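Local coordinates for protein glucosamine-6-phosphate deaminase (Thermotoga maritima, PDB 1J5X) that belongs to the SIS-domain proteins, with two parallel beta sheets each flanked by helices in an alpha/beta fold, at residues Phe224-Ser227 with Leu228-Leu232; Met272-Gln275 with Glu276-Arg280. All coordinates share one frame; numbering follows the deposited sequence.

In the fold
Contacts 1 and 2 each join successive turns of a single helix, and they do so with very different side-chain chemistry. Contact 1 (224-232) is a buried part of helix 222-238, the crossover between strands 214-218 and 241-245; contact 2 (272-280) opens helix 273-285, which links strands 262-267 and 289-293. All four strands belong to one parallel sheet, so both helices are crossovers of that sheet, probably on opposite faces. Contact 1, close to the centre of the chain, relies on apolar packing and a serine turned back on the backbone. Contact 2, about 23 Å from that centre, is partly buried and relies on charged pairs. Their centres are about 20 Å apart and their nearest atoms about 11 Å, so the contacts do not touch.

Contact 1: Phe224-Ser227 with Leu228-Leu232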
loop_
_atom_site.group_PDB
_atom_site.type_symbol
_atom_site.label_atom_id
_atom_site.label_comp_id
_atom_site.label_asym_id
_atom_site.label_seq_id
_atom_site.Cartn_x
_atom_site.Cartn_y
_atom_site.Cartn_z
ATOM N N PHE A 224 -1.121 8.992 -0.170
ATOM C CA PHE A 224 -1.709 8.882 -1.522
ATOM C C PHE A 224 -1.398 7.452 -1.984
ATOM O O PHE A 224 -2.258 6.788 -2.551
ATOM C CB PHE A 224 -1.057 9.847 -2.525
ATOM C CG PHE A 224 -1.523 9.616 -3.929
ATOM C CD1 PHE A 224 -2.867 9.747 -4.250
ATOM C CD2 PHE A 224 -0.622 9.157 -4.891
ATOM C CE1 PHE A 224 -3.343 9.411 -5.516
ATOM C CE2 PHE A 224 -1.089 8.820 -6.192
ATOM C CZ PHE A 224 -2.451 8.939 -6.485
ATOM N N GLY A 225 -0.161 6.988 -1.776
ATOM C CA GLY A 225 0.167 5.606 -2.140
ATOM C C GLY A 225 -0.771 4.637 -1.387
ATOM O O GLY A 225 -1.264 3.638 -1.938
ATOM N N VAL A 226 -1.025 4.939 -0.096
ATOM C CA VAL A 226 -1.925 4.090 0.708
ATOM C C VAL A 226 -3.311 4.147 0.053
ATOM O O VAL A 226 -4.024 3.136 0.028
ATOM C CB VAL A 226 -2.062 4.638 2.164
ATOM C CG1 VAL A 226 -3.235 3.982 2.886
ATOM C CG2 VAL A 226 -0.744 4.371 2.941
ATOM N N SER A 227 -3.677 5.334 -0.433
ATOM C CA SER A 227 -4.996 5.548 -1.082
ATOM C C SER A 227 -5.098 4.778 -2.400
ATOM O O SER A 227 -6.120 4.135 -2.684
ATOM C CB SER A 227 -5.239 7.054 -1.244
ATOM O OG SER A 227 -5.458 7.649 0.074
ATOM N N LEU A 228 -4.013 4.764 -3.186
ATOM C CA LEU A 228 -4.059 4.016 -4.446
ATOM C C LEU A 228 -4.258 2.545 -4.170
ATOM O O LEU A 228 -5.068 1.861 -4.858
ATOM C CB LEU A 228 -2.772 4.142 -5.246
ATOM C CG LEU A 228 -2.747 5.051 -6.450
ATOM C CD1 LEU A 228 -1.417 4.682 -7.172
ATOM C CD2 LEU A 228 -3.993 4.911 -7.435
ATOM N N GLU A 229 -3.508 2.033 -3.183
ATOM C CA GLU A 229 -3.610 0.645 -2.801
ATOM C C GLU A 229 -5.048 0.395 -2.244
ATOM O O GLU A 229 -5.680 -0.626 -2.592
ATOM C CB GLU A 229 -2.555 0.286 -1.728
ATOM C CG GLU A 229 -2.648 -1.149 -1.127
ATOM C CD GLU A 229 -2.477 -2.301 -2.146
ATOM O OE1 GLU A 229 -2.296 -2.014 -3.354
ATOM O OE2 GLU A 229 -2.522 -3.461 -1.707
ATOM N N SER A 230 -5.585 1.354 -1.481
ATOM C CA SER A 230 -6.942 1.151 -0.929
ATOM C C SER A 230 -7.976 0.965 -2.084
ATOM O O SER A 230 -8.837 0.050 -2.066
ATOM C CB SER A 230 -7.331 2.346 -0.104
ATOM O OG SER A 230 -6.544 2.342 1.098
ATOM N N ALA A 231 -7.895 1.823 -3.077
ATOM C CA ALA A 231 -8.832 1.701 -4.191
ATOM C C ALA A 231 -8.698 0.369 -4.873
ATOM O O ALA A 231 -9.708 -0.277 -5.212
ATOM C CB ALA A 231 -8.624 2.883 -5.188
ATOM N N LEU A 232 -7.472 -0.114 -5.025
ATOM C CA LEU A 232 -7.293 -1.368 -5.724
ATOM C C LEU A 232 -7.900 -2.533 -4.930
ATOM O O LEU A 232 -8.469 -3.506 -5.505
ATOM C CB LEU A 232 -5.787 -1.604 -5.992
ATOM C CG LEU A 232 -5.464 -2.960 -6.611
ATOM C CD1 LEU A 232 -6.135 -2.953 -7.974
ATOM C CD2 LEU A 232 -3.973 -3.197 -6.823
#
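Leu-228 packs against Phe-224 one helical turn earlier, its branch carbon CG lying 3.9 Å from ring atom CZ. The ring meets the leucine obliquely. The phenylalanine torsion explains the meeting: with CG anti to its backbone N (chi1 173°), the ring lies beside its own carbonyl carbon and its far end can reach the next turn. The same two residues share a backbone bond, Leu-228 N to Phe-224 O at 2.8 Å. Ser-227 contributes differently. Its carbonyl O accepts from Ala-231 N at 2.9 Å, while its hydroxyl OG turns back to bond the carbonyl of Phe-223. Ser-230 also folds back onto the helix: both its N, at 2.8 Å, and its OG, at 2.9 Å, donate to Val-226 O. They arrive from opposite faces of the carbonyl plane, the hydroxyl 38° out of it, so one buried acceptor is gripped twice and the serine hydroxyl is satisfied within its own helix. Beyond the two segments, Phe-224 rests on Tyr-72 of helix 62-78, and Ser-227 and Ser-230 touch Phe-217 of strand 214-218. This largely buried part of helix 222-238 belongs to the crossover of a beta-alpha-beta unit, between its own sheet and helix 62-78.

Contact 2: Met272-Gln275 with Glu276-Arg280; sequences MDEQ and EKRLR
Over one face of the Arg-278 guanidinium lies Glu-274 OE1, 3.0 Å above the plane and displaced toward the rim. The carboxylate and guanidinium planes are only 15° apart, and the two side chains run side by side in the same direction. OE1 comes 3.1 Å from NH2, yet no N-H points at it, so this salt bridge rests on charge alone. It is an i to i+4 pair in the first turns of helix 273-285, the crossover helix of a beta-alpha-beta unit in the alpha/beta fold. Asp-273 and Lys-277 repeat the spacing: OD1 and NZ form a salt bridge with a weak hydrogen bond of 3.4 Å. Both have stronger partners, since Lys-268 holds the aspartate and Gly-296 O takes a bond from the lysine, which also pairs with Glu-292. Glu-276, in contrast, is buried. Its CG stands beside its own backbone N (chi1 -73°), and the chain then extends alongside the carbonyl of the N-cap residue Met-272, a selenomethionine, bringing OE2 to 3.6 Å from Met-272 CB. OE1 forms a salt bridge with Lys-268 NZ, whose charge would probably favour the ionised form, and OE2 accepts a hydrogen bond from Val-269 N. The first helical bond closes at the same residue, Glu-276 N donating to Met-272 O at 2.9 Å, nearly in line with the carbonyl bond (C=O...N 170°).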
loop_
_atom_site.group_PDB
_atom_site.type_symbol
_atom_site.label_atom_id
_atom_site.label_comp_id
_atom_site.label_asym_id
_atom_site.label_seq_id
_atom_site.Cartn_x
_atom_site.Cartn_y
_atom_site.Cartn_z
HETATM N N MSE A 272 -3.125 19.165 9.464
HETATM C CA MSE A 272 -4.150 19.566 8.505
HETATM C C MSE A 272 -5.558 19.312 8.899
HETATM O O MSE A 272 -6.445 19.274 8.059
HETATM C CB MSE A 272 -3.830 18.900 7.166
HETATM C CG MSE A 272 -2.531 19.459 6.653
HETATM SE SE MSE A 272 -2.278 18.853 4.794
HETATM C CE MSE A 272 -3.623 19.901 4.022
ATOM N N ASP A 273 -5.813 19.203 10.193
ATOM C CA ASP A 273 -7.159 18.942 10.608
ATOM C C ASP A 273 -8.140 20.013 10.061
ATOM O O ASP A 273 -9.244 19.690 9.624
ATOM C CB ASP A 273 -7.276 18.907 12.130
ATOM C CG ASP A 273 -8.656 18.459 12.588
ATOM O OD1 ASP A 273 -9.087 17.350 12.240
ATOM O OD2 ASP A 273 -9.339 19.234 13.300
ATOM N N GLU A 274 -7.728 21.262 10.077
ATOM C CA GLU A 274 -8.619 22.314 9.595
ATOM C C GLU A 274 -9.025 22.147 8.125
ATOM O O GLU A 274 -10.223 22.261 7.767
ATOM C CB GLU A 274 -7.979 23.678 9.756
ATOM C CG GLU A 274 -8.944 24.775 9.408
ATOM C CD GLU A 274 -8.231 26.104 9.174
ATOM O OE1 GLU A 274 -8.128 26.532 7.993
ATOM O OE2 GLU A 274 -7.751 26.707 10.163
ATOM N N GLN A 275 -8.027 21.912 7.284
ATOM C CA GLN A 275 -8.325 21.727 5.872
ATOM C C GLN A 275 -9.149 20.463 5.648
ATOM O O GLN A 275 -10.021 20.455 4.788
ATOM C CB GLN A 275 -7.011 21.674 5.051
ATOM C CG GLN A 275 -6.154 22.931 5.063
ATOM C CD GLN A 275 -5.589 23.347 6.450
ATOM O OE1 GLN A 275 -5.188 22.500 7.283
ATOM N NE2 GLN A 275 -5.533 24.672 6.690
ATOM N N GLU A 276 -8.866 19.396 6.407
ATOM C CA GLU A 276 -9.541 18.130 6.259
ATOM C C GLU A 276 -10.986 18.237 6.705
ATOM O O GLU A 276 -11.873 17.717 6.048
ATOM C CB GLU A 276 -8.816 17.003 7.041
ATOM C CG GLU A 276 -7.500 16.562 6.375
ATOM C CD GLU A 276 -6.454 15.980 7.328
ATOM O OE1 GLU A 276 -6.727 15.839 8.552
ATOM O OE2 GLU A 276 -5.321 15.688 6.846
ATOM N N LYS A 277 -11.214 18.926 7.813
ATOM C CA LYS A 277 -12.583 19.039 8.262
ATOM C C LYS A 277 -13.400 19.896 7.287
ATOM O O LYS A 277 -14.585 19.596 7.038
ATOM C CB LYS A 277 -12.598 19.598 9.698
ATOM C CG LYS A 277 -12.073 18.534 10.717
ATOM C CD LYS A 277 -13.041 17.335 10.714
ATOM C CE LYS A 277 -13.066 16.533 12.008
ATOM N NZ LYS A 277 -11.996 15.549 12.116
ATOM N N ARG A 278 -12.782 20.935 6.737
ATOM C CA ARG A 278 -13.473 21.800 5.788
ATOM C C ARG A 278 -13.857 20.982 4.553
ATOM O O ARG A 278 -14.983 21.083 4.057
ATOM C CB ARG A 278 -12.610 22.961 5.351
ATOM C CG ARG A 278 -12.374 24.017 6.378
ATOM C CD ARG A 278 -11.621 25.176 5.730
ATOM N NE ARG A 278 -11.301 26.237 6.684
ATOM C CZ ARG A 278 -10.821 27.437 6.342
ATOM N NH1 ARG A 278 -10.596 27.732 5.057
ATOM N NH2 ARG A 278 -10.588 28.358 7.280
ATOM N N LEU A 279 -12.940 20.142 4.064
ATOM C CA LEU A 279 -13.243 19.327 2.872
ATOM C C LEU A 279 -14.351 18.286 3.186
ATOM O O LEU A 279 -15.241 18.043 2.384
ATOM C CB LEU A 279 -11.952 18.605 2.403
ATOM C CG LEU A 279 -12.107 17.683 1.195
ATOM C CD1 LEU A 279 -12.740 18.477 0.020
ATOM C CD2 LEU A 279 -10.689 17.094 0.839
ATOM N N ARG A 280 -14.263 17.658 4.355
ATOM C CA ARG A 280 -15.261 16.708 4.781
ATOM C C ARG A 280 -16.655 17.360 4.742
ATOM O O ARG A 280 -17.578 16.797 4.129
ATOM C CB ARG A 280 -14.977 16.249 6.220
ATOM C CG ARG A 280 -16.104 15.422 6.817
ATOM C CD ARG A 280 -15.723 14.763 8.141
ATOM N NE ARG A 280 -16.821 13.895 8.574
ATOM C CZ ARG A 280 -16.692 12.744 9.226
ATOM N NH1 ARG A 280 -15.502 12.252 9.559
ATOM N NH2 ARG A 280 -17.783 12.063 9.544
#